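Side-chain contacts in M152 protein (Murid herpesvirus 1, PDB 4G59), which is an MHC class I-like viral membrane glycoprotein that probably serves immune evasion by engaging host proteins recognised by immune cells: residues 25-30 with 35-40; 97-102 with 108-113; 199-202 with 208-211. One frame throughout, in Å; residues are numbered along the deposited sequence.

Contact 1: residues 25-30 with 35-40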
# COMPACT_ATOMS: atom_id res chain seq x y z
N PHE B 25 -2.29 -10.19 12.96
CA PHE B 25 -1.73 -8.99 13.59
C PHE B 25 -0.49 -8.60 12.81
O PHE B 25 0.48 -9.39 12.75
CB PHE B 25 -1.36 -9.26 15.04
CG PHE B 25 -2.54 -9.56 15.93
CD1 PHE B 25 -3.07 -8.58 16.75
CD2 PHE B 25 -3.12 -10.83 15.95
CE1 PHE B 25 -4.15 -8.85 17.57
CE2 PHE B 25 -4.22 -11.09 16.78
CZ PHE B 25 -4.73 -10.09 17.58
N ILE B 26 -0.49 -7.41 12.22
CA ILE B 26 0.66 -7.00 11.41
C ILE B 26 1.41 -5.83 12.02
O ILE B 26 0.80 -4.84 12.45
CB ILE B 26 0.29 -6.69 9.95
CG1 ILE B 26 -0.13 -7.97 9.24
CG2 ILE B 26 1.47 -6.13 9.20
CD1 ILE B 26 -0.86 -7.72 7.95
N SER B 27 2.74 -5.95 12.08
CA SER B 27 3.58 -4.88 12.59
C SER B 27 4.70 -4.56 11.63
O SER B 27 5.53 -5.43 11.27
CB SER B 27 4.11 -5.20 13.99
OG SER B 27 3.10 -4.98 14.95
N TYR B 28 4.71 -3.31 11.21
CA TYR B 28 5.65 -2.80 10.23
C TYR B 28 6.46 -1.70 10.88
O TYR B 28 5.92 -0.62 11.21
CB TYR B 28 4.88 -2.21 9.05
CG TYR B 28 5.73 -1.45 8.05
CD1 TYR B 28 6.96 -1.93 7.63
CD2 TYR B 28 5.27 -0.26 7.48
CE1 TYR B 28 7.72 -1.24 6.71
CE2 TYR B 28 6.03 0.43 6.54
CZ TYR B 28 7.25 -0.07 6.17
OH TYR B 28 8.02 0.62 5.24
N ARG B 29 7.75 -1.96 11.05
CA ARG B 29 8.66 -0.93 11.53
C ARG B 29 9.25 -0.19 10.35
O ARG B 29 10.00 -0.76 9.55
CB ARG B 29 9.77 -1.50 12.39
CG ARG B 29 10.62 -0.40 13.00
CD ARG B 29 11.77 -0.95 13.80
NE ARG B 29 12.32 0.10 14.65
CZ ARG B 29 13.28 0.93 14.26
NH1 ARG B 29 13.81 0.84 13.04
NH2 ARG B 29 13.70 1.86 15.10
N GLU B 30 8.91 1.08 10.26
CA GLU B 30 9.29 1.94 9.15
C GLU B 30 10.55 2.72 9.49
O GLU B 30 11.46 2.89 8.66
CB GLU B 30 8.13 2.90 8.91
CG GLU B 30 8.27 3.79 7.74
CD GLU B 30 7.12 4.76 7.67
OE1 GLU B 30 6.67 5.20 8.75
OE2 GLU B 30 6.68 5.08 6.55
N PHE B 35 5.88 2.88 13.66
CA PHE B 35 5.26 1.59 13.37
C PHE B 35 3.85 1.78 12.79
O PHE B 35 3.12 2.70 13.17
CB PHE B 35 5.18 0.72 14.63
CG PHE B 35 6.52 0.33 15.21
CD1 PHE B 35 7.02 -0.95 15.03
CD2 PHE B 35 7.27 1.24 15.95
CE1 PHE B 35 8.26 -1.31 15.57
CE2 PHE B 35 8.52 0.88 16.50
CZ PHE B 35 9.01 -0.38 16.30
N ARG B 36 3.49 0.90 11.86
CA ARG B 36 2.09 0.81 11.48
C ARG B 36 1.63 -0.55 11.98
O ARG B 36 2.19 -1.58 11.59
CB ARG B 36 1.91 0.93 9.96
CG ARG B 36 0.43 1.01 9.51
CD ARG B 36 0.28 0.62 8.04
NE ARG B 36 0.70 -0.77 7.88
CZ ARG B 36 1.24 -1.27 6.77
NH1 ARG B 36 1.39 -0.48 5.71
NH2 ARG B 36 1.61 -2.55 6.72
N HIS B 37 0.65 -0.55 12.87
CA HIS B 37 0.05 -1.80 13.34
C HIS B 37 -1.37 -1.95 12.76
O HIS B 37 -2.08 -0.96 12.54
CB HIS B 37 -0.02 -1.82 14.88
CG HIS B 37 1.29 -1.62 15.57
ND1 HIS B 37 2.30 -2.57 15.56
CD2 HIS B 37 1.75 -0.59 16.33
CE1 HIS B 37 3.32 -2.13 16.27
NE2 HIS B 37 3.02 -0.93 16.75
N SER B 38 -1.77 -3.20 12.51
CA SER B 38 -3.11 -3.45 11.98
C SER B 38 -3.57 -4.85 12.30
O SER B 38 -2.76 -5.79 12.36
CB SER B 38 -3.13 -3.30 10.46
OG SER B 38 -2.32 -4.31 9.90
N ILE B 39 -4.87 -5.00 12.53
CA ILE B 39 -5.47 -6.33 12.67
C ILE B 39 -6.52 -6.53 11.58
O ILE B 39 -7.25 -5.58 11.23
CB ILE B 39 -6.16 -6.48 14.02
CG1 ILE B 39 -5.19 -6.17 15.15
CG2 ILE B 39 -6.74 -7.87 14.15
CD1 ILE B 39 -5.90 -5.77 16.43
N ASN B 40 -6.61 -7.75 11.05
CA ASN B 40 -7.70 -8.08 10.14
C ASN B 40 -8.11 -9.53 10.32
O ASN B 40 -7.39 -10.32 10.95
CB ASN B 40 -7.33 -7.76 8.68
CG ASN B 40 -6.20 -8.63 8.15
OD1 ASN B 40 -6.45 -9.71 7.58
ND2 ASN B 40 -4.95 -8.17 8.32
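In the antiparallel beta hairpin of strands 22-31 and 34-40, the aliphatic part of R29 lies over one face of the F35 ring: R29 CG makes a CH-pi contact 4.0 Å from the ring centroid, while the guanidinium plane stands 80° to the ring. F25 carries I39 CG2 over one face of its ring, and its CD1 reaches I39 CG1 at 3.6 Å. The H37 imidazole is met at its edge, in its own plane, by S27 OG. The R36 guanidinium has Y28 CD2 4.2 Å above its centre and I26 CG2 near its plane at the edge.

The hairpin belongs to the sheet of the MHC class I-like platform. F25, S27, R29, F35, H37 and I39 share the face on which helix 68-89 packs; I26, Y28, R36 and S38 occupy the other. On that second face S38 OG approaches I26 CB to 3.5 Å. The backbones of I26 and S38 exchange two hydrogen bonds, the straighter being I26 N to S38 O, 2.8 Å with 174° at the hydrogen. Y28 and R36 are joined the same way, R36 N to Y28 O measuring 2.9 Å. At the turn end of the hairpin, E30 is hydrogen-bonded to an aromatic side chain of another protein chain, and Y28 packs on that partner too.

H37 is gripped at both nitrogens and stacked on F74, which should fix its rotation; the carboxylate of E78, bonded to NE2, probably raises the imidazole's affinity for a proton. S27 holds OG anti to the carbonyl carbon (chi1 -78°), as H37 does its ring, which brings S27 OG and H37 ND1 into a 2.6 Å hydrogen bond.

Contact 2: residues 97-102 with 108-113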
# COMPACT_ATOMS: atom_id res chain seq x y z
N PHE B 97 6.53 -7.89 10.61
CA PHE B 97 6.14 -9.17 11.21
C PHE B 97 4.64 -9.39 11.14
O PHE B 97 3.84 -8.52 11.51
CB PHE B 97 6.62 -9.27 12.67
CG PHE B 97 8.07 -9.62 12.78
CD1 PHE B 97 8.47 -10.96 12.85
CD2 PHE B 97 9.05 -8.63 12.78
CE1 PHE B 97 9.80 -11.31 12.93
CE2 PHE B 97 10.40 -8.99 12.87
CZ PHE B 97 10.77 -10.33 12.95
N GLU B 98 4.26 -10.57 10.67
CA GLU B 98 2.86 -10.92 10.49
C GLU B 98 2.51 -12.14 11.34
O GLU B 98 3.07 -13.23 11.14
CB GLU B 98 2.64 -11.24 9.03
CG GLU B 98 1.22 -11.38 8.62
CD GLU B 98 1.06 -11.17 7.13
OE1 GLU B 98 1.64 -10.18 6.61
OE2 GLU B 98 0.38 -12.00 6.50
N TYR B 99 1.60 -11.96 12.30
CA TYR B 99 1.11 -13.07 13.12
C TYR B 99 -0.29 -13.49 12.68
O TYR B 99 -1.26 -12.77 12.91
CB TYR B 99 1.08 -12.68 14.59
CG TYR B 99 2.42 -12.28 15.17
CD1 TYR B 99 3.20 -13.19 15.88
CD2 TYR B 99 2.90 -10.99 15.00
CE1 TYR B 99 4.43 -12.81 16.42
CE2 TYR B 99 4.10 -10.61 15.53
CZ TYR B 99 4.87 -11.51 16.24
OH TYR B 99 6.07 -11.09 16.75
N ARG B 100 -0.41 -14.65 12.03
CA ARG B 100 -1.73 -15.12 11.64
C ARG B 100 -2.20 -16.13 12.68
O ARG B 100 -1.68 -17.25 12.75
CB ARG B 100 -1.69 -15.74 10.25
CG ARG B 100 -3.07 -16.01 9.69
CD ARG B 100 -3.03 -16.21 8.18
NE ARG B 100 -4.17 -16.99 7.70
CZ ARG B 100 -4.22 -18.32 7.76
NH1 ARG B 100 -3.20 -18.99 8.29
NH2 ARG B 100 -5.27 -18.97 7.31
N CYS B 101 -3.17 -15.73 13.51
CA CYS B 101 -3.56 -16.56 14.67
C CYS B 101 -4.98 -17.08 14.62
O CYS B 101 -5.92 -16.32 14.39
CB CYS B 101 -3.37 -15.79 15.98
SG CYS B 101 -1.71 -15.21 16.34
N LYS B 102 -5.13 -18.39 14.86
CA LYS B 102 -6.41 -19.00 15.21
C LYS B 102 -6.49 -19.05 16.73
O LYS B 102 -5.52 -19.45 17.38
CB LYS B 102 -6.46 -20.43 14.68
CG LYS B 102 -7.59 -20.74 13.73
CD LYS B 102 -7.24 -21.99 12.95
CE LYS B 102 -8.38 -22.44 12.05
NZ LYS B 102 -9.54 -22.98 12.82
N CYS B 108 -0.59 -20.00 16.03
CA CYS B 108 -0.06 -18.88 15.25
C CYS B 108 0.84 -19.32 14.13
O CYS B 108 1.51 -20.35 14.21
CB CYS B 108 0.69 -17.89 16.13
SG CYS B 108 -0.38 -16.67 16.85
N THR B 109 0.83 -18.54 13.06
CA THR B 109 1.89 -18.60 12.06
C THR B 109 2.54 -17.22 12.01
O THR B 109 1.84 -16.20 11.93
CB THR B 109 1.36 -18.98 10.67
OG1 THR B 109 0.92 -20.34 10.69
CG2 THR B 109 2.45 -18.84 9.63
N VAL B 110 3.87 -17.17 12.08
CA VAL B 110 4.57 -15.90 12.06
C VAL B 110 5.35 -15.74 10.76
O VAL B 110 6.17 -16.59 10.40
CB VAL B 110 5.51 -15.75 13.27
CG1 VAL B 110 6.12 -14.34 13.34
CG2 VAL B 110 4.75 -16.05 14.55
N LEU B 111 5.08 -14.65 10.04
CA LEU B 111 5.85 -14.34 8.84
C LEU B 111 6.71 -13.10 9.06
O LEU B 111 6.29 -12.16 9.74
CB LEU B 111 4.92 -14.11 7.65
CG LEU B 111 4.07 -15.28 7.20
CD1 LEU B 111 3.06 -14.81 6.15
CD2 LEU B 111 4.96 -16.33 6.62
N GLN B 112 7.89 -13.09 8.45
CA GLN B 112 8.81 -11.95 8.52
C GLN B 112 9.10 -11.53 7.09
O GLN B 112 9.49 -12.38 6.27
CB GLN B 112 10.12 -12.36 9.21
CG GLN B 112 11.10 -11.22 9.53
CD GLN B 112 12.46 -11.72 10.03
OE1 GLN B 112 12.64 -12.91 10.32
NE2 GLN B 112 13.43 -10.82 10.12
N MET B 113 8.91 -10.25 6.78
CA MET B 113 9.22 -9.76 5.44
C MET B 113 10.15 -8.55 5.45
O MET B 113 10.02 -7.65 6.30
CB MET B 113 7.95 -9.43 4.65
CG MET B 113 7.04 -10.61 4.40
SD MET B 113 5.78 -10.76 5.68
CE MET B 113 4.43 -11.42 4.69
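C101 and C108 are tied SG to SG at 2.0 Å, and from this disulfide a close-packed face of aromatic and aliphatic groups runs along the two strands. Next to it V110 lies beside Y99, both side chains pointing the same way. V110 CG1 sits over one face of the Y99 ring, 4.2 Å from its centroid and offset toward the rim, while the other branch, CG2, meets Y99 CD1 at 3.5 Å. Further on, the aliphatic chain of Q112 covers one face of F97, with CG 3.9 Å from the ring centroid; V110 CG1 touches that same ring at its edge. The first torsion of Q112 (chi1 -172°) sets CG anti to the backbone N, and the extended chain then runs alongside the phenyl ring.

The strands, 95-103 and 106-114, form an antiparallel hairpin in the MHC class I-like platform sheet, and C101 with C108 is a cross-strand disulfide at a non-hydrogen-bonded pair. Helices 68-89 and 154-158 pack on this face: F80 and F73 meet F97 and Y99 edge-to-face, and Y99 OH is hydrogen-bonded to Q77 and to the backbone N of S152.

The reverse face is looser and more exposed to solvent. E98 runs beside L111, yet its OE2 comes no nearer to L111 CD1 than 3.9 Å, and its OE1 meets the methyl of M113 at 3.6 Å, a contact between a carboxylate and a thioether end. R100 and T109 scarcely touch through their side chains. Between the faces the backbone remains tight: E98 and L111 exchange two hydrogen bonds of 2.7 Å, N to O each way, and R100 and T109 exchange two more.

Contact 3: residues 199-202 with 208-211. With NAG (2-acetamido-2-deoxy-beta-D-glucopyranose), chain F.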
# COMPACT_ATOMS: atom_id res chain seq x y z
N CYS B 199 -13.44 3.33 -11.42
CA CYS B 199 -14.66 2.88 -10.72
C CYS B 199 -14.42 2.94 -9.22
O CYS B 199 -13.39 2.46 -8.74
CB CYS B 199 -15.01 1.44 -11.12
SG CYS B 199 -16.52 0.77 -10.34
N THR B 200 -15.38 3.51 -8.49
CA THR B 200 -15.21 3.67 -7.03
C THR B 200 -16.38 3.13 -6.22
O THR B 200 -17.55 3.39 -6.55
CB THR B 200 -15.00 5.14 -6.67
OG1 THR B 200 -13.93 5.68 -7.45
CG2 THR B 200 -14.65 5.30 -5.19
N MET B 201 -16.08 2.36 -5.17
CA MET B 201 -17.06 1.99 -4.16
C MET B 201 -16.66 2.53 -2.78
O MET B 201 -15.60 2.17 -2.24
CB MET B 201 -17.24 0.49 -4.07
CG MET B 201 -18.37 0.14 -3.11
SD MET B 201 -18.74 -1.61 -3.06
CE MET B 201 -17.44 -2.20 -1.98
N ARG B 202 -17.50 3.40 -2.21
CA ARG B 202 -17.31 3.88 -0.84
C ARG B 202 -18.23 3.07 0.06
O ARG B 202 -19.39 2.82 -0.27
CB ARG B 202 -17.65 5.36 -0.71
CG ARG B 202 -16.63 6.28 -1.39
CD ARG B 202 -17.14 7.72 -1.48
NE ARG B 202 -16.11 8.60 -2.02
CZ ARG B 202 -15.88 8.77 -3.32
NH1 ARG B 202 -16.61 8.14 -4.23
NH2 ARG B 202 -14.91 9.59 -3.72
N ALA B 208 -12.86 -7.86 2.49
CA ALA B 208 -11.84 -7.97 1.45
C ALA B 208 -12.47 -8.03 0.07
O ALA B 208 -12.52 -9.07 -0.56
CB ALA B 208 -10.94 -9.18 1.68
N TYR B 209 -12.95 -6.89 -0.40
CA TYR B 209 -13.60 -6.83 -1.69
C TYR B 209 -12.61 -7.05 -2.82
O TYR B 209 -11.43 -6.74 -2.71
CB TYR B 209 -14.27 -5.47 -1.89
CG TYR B 209 -15.26 -5.07 -0.81
CD1 TYR B 209 -16.57 -5.54 -0.83
CD2 TYR B 209 -14.88 -4.20 0.20
CE1 TYR B 209 -17.48 -5.14 0.16
CE2 TYR B 209 -15.77 -3.81 1.18
CZ TYR B 209 -17.05 -4.28 1.17
OH TYR B 209 -17.91 -3.87 2.16
N ASN B 210 -13.12 -7.61 -3.91
CA ASN B 210 -12.33 -7.79 -5.11
C ASN B 210 -12.99 -7.05 -6.26
O ASN B 210 -14.16 -7.27 -6.56
CB ASN B 210 -12.19 -9.27 -5.44
CG ASN B 210 -11.36 -9.51 -6.68
OD1 ASN B 210 -10.87 -8.57 -7.31
ND2 ASN B 210 -11.19 -10.78 -7.05
N ILE B 211 -12.23 -6.17 -6.91
CA ILE B 211 -12.73 -5.45 -8.06
C ILE B 211 -11.92 -5.89 -9.29
O ILE B 211 -10.69 -5.94 -9.25
CB ILE B 211 -12.66 -3.93 -7.83
CG1 ILE B 211 -13.17 -3.17 -9.04
CG2 ILE B 211 -11.26 -3.49 -7.54
CD1 ILE B 211 -13.60 -1.74 -8.65
C1 NAG F . -10.06 -11.59 -7.16
C2 NAG F . -10.41 -12.82 -6.34
C3 NAG F . -9.26 -13.81 -6.41
C4 NAG F . -9.02 -14.13 -7.87
C5 NAG F . -8.69 -12.83 -8.60
C6 NAG F . -8.37 -13.08 -10.06
C7 NAG F . -11.88 -12.60 -4.42
C8 NAG F . -12.02 -12.18 -2.99
N2 NAG F . -10.67 -12.45 -4.96
O3 NAG F . -9.59 -14.98 -5.71
O4 NAG F . -7.94 -15.03 -7.99
O5 NAG F . -9.82 -11.98 -8.50
O6 NAG F . -8.12 -11.86 -10.71
O7 NAG F . -12.84 -13.06 -5.04
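The terminal methyl of M201 stands almost squarely on the centre of the Y209 ring: CE is 3.5 Å from the centroid and only 7° off the ring normal. It is nearly equidistant from all six ring carbons, Y209 CD1 and CE1 being nearest, both 3.6 Å from M201 CE. The contact bridges two facing sheets of a beta sandwich, consistent with the immunoglobulin-like domain expected in an MHC class I-like chain. M201 and C199 come from strand 196-203 of one sheet; I211 lies on strand 210-213 of the other, with Y209 just before it.

Since the backbones are far apart (9.0 Å between the CA atoms of C199 and I211), side chains alone span the gap. M201 starts with CG anti to the backbone N (chi1 -174°), stays extended through chi2, and turns at chi3 (80°) to set its methyl on the tyrosine, the two side chains crossing at about a right angle. The sulfur lies farther back above the same face, SD 5.2 Å from the centroid, a Met-aromatic contact led by the methyl. Alongside, C199 SG meets I211 CD1 at 4.2 Å, a purely apolar touch. V233 and I252 pack around these groups, and the buried phenol of Y209 is satisfied by the carbonyl O of V205.

Y209 and I211 point into the sandwich, whereas N210 between them points the opposite way and carries an N-linked glycan. Its CB already leaves the backbone on the outer side, the amide continues outward with CG anti to the backbone N, and ND2 is bonded covalently to C1 of the sugar at 1.4 Å.

In the fold
The contacts follow one another along the chain, each closing before the next opens. Contacts 1 and 2 are hairpins of the same eight-stranded platform sheet, their centres 11 Å apart, joined through neighbouring strands 22-31 and 95-103; S27 O to F97 N, 2.7 Å, is one probable hydrogen bond between them. Helix 68-89 packs on both. Contact 3 lies in the beta sandwich, its centre 23 Å from that of contact 1 and 26 Å from that of contact 2, touching neither. The three thus mark the two parts of an MHC class I-like architecture, a helix-topped platform and a sandwich that is probably immunoglobulin-like; the partner protein reaches contact 1 but not the other two.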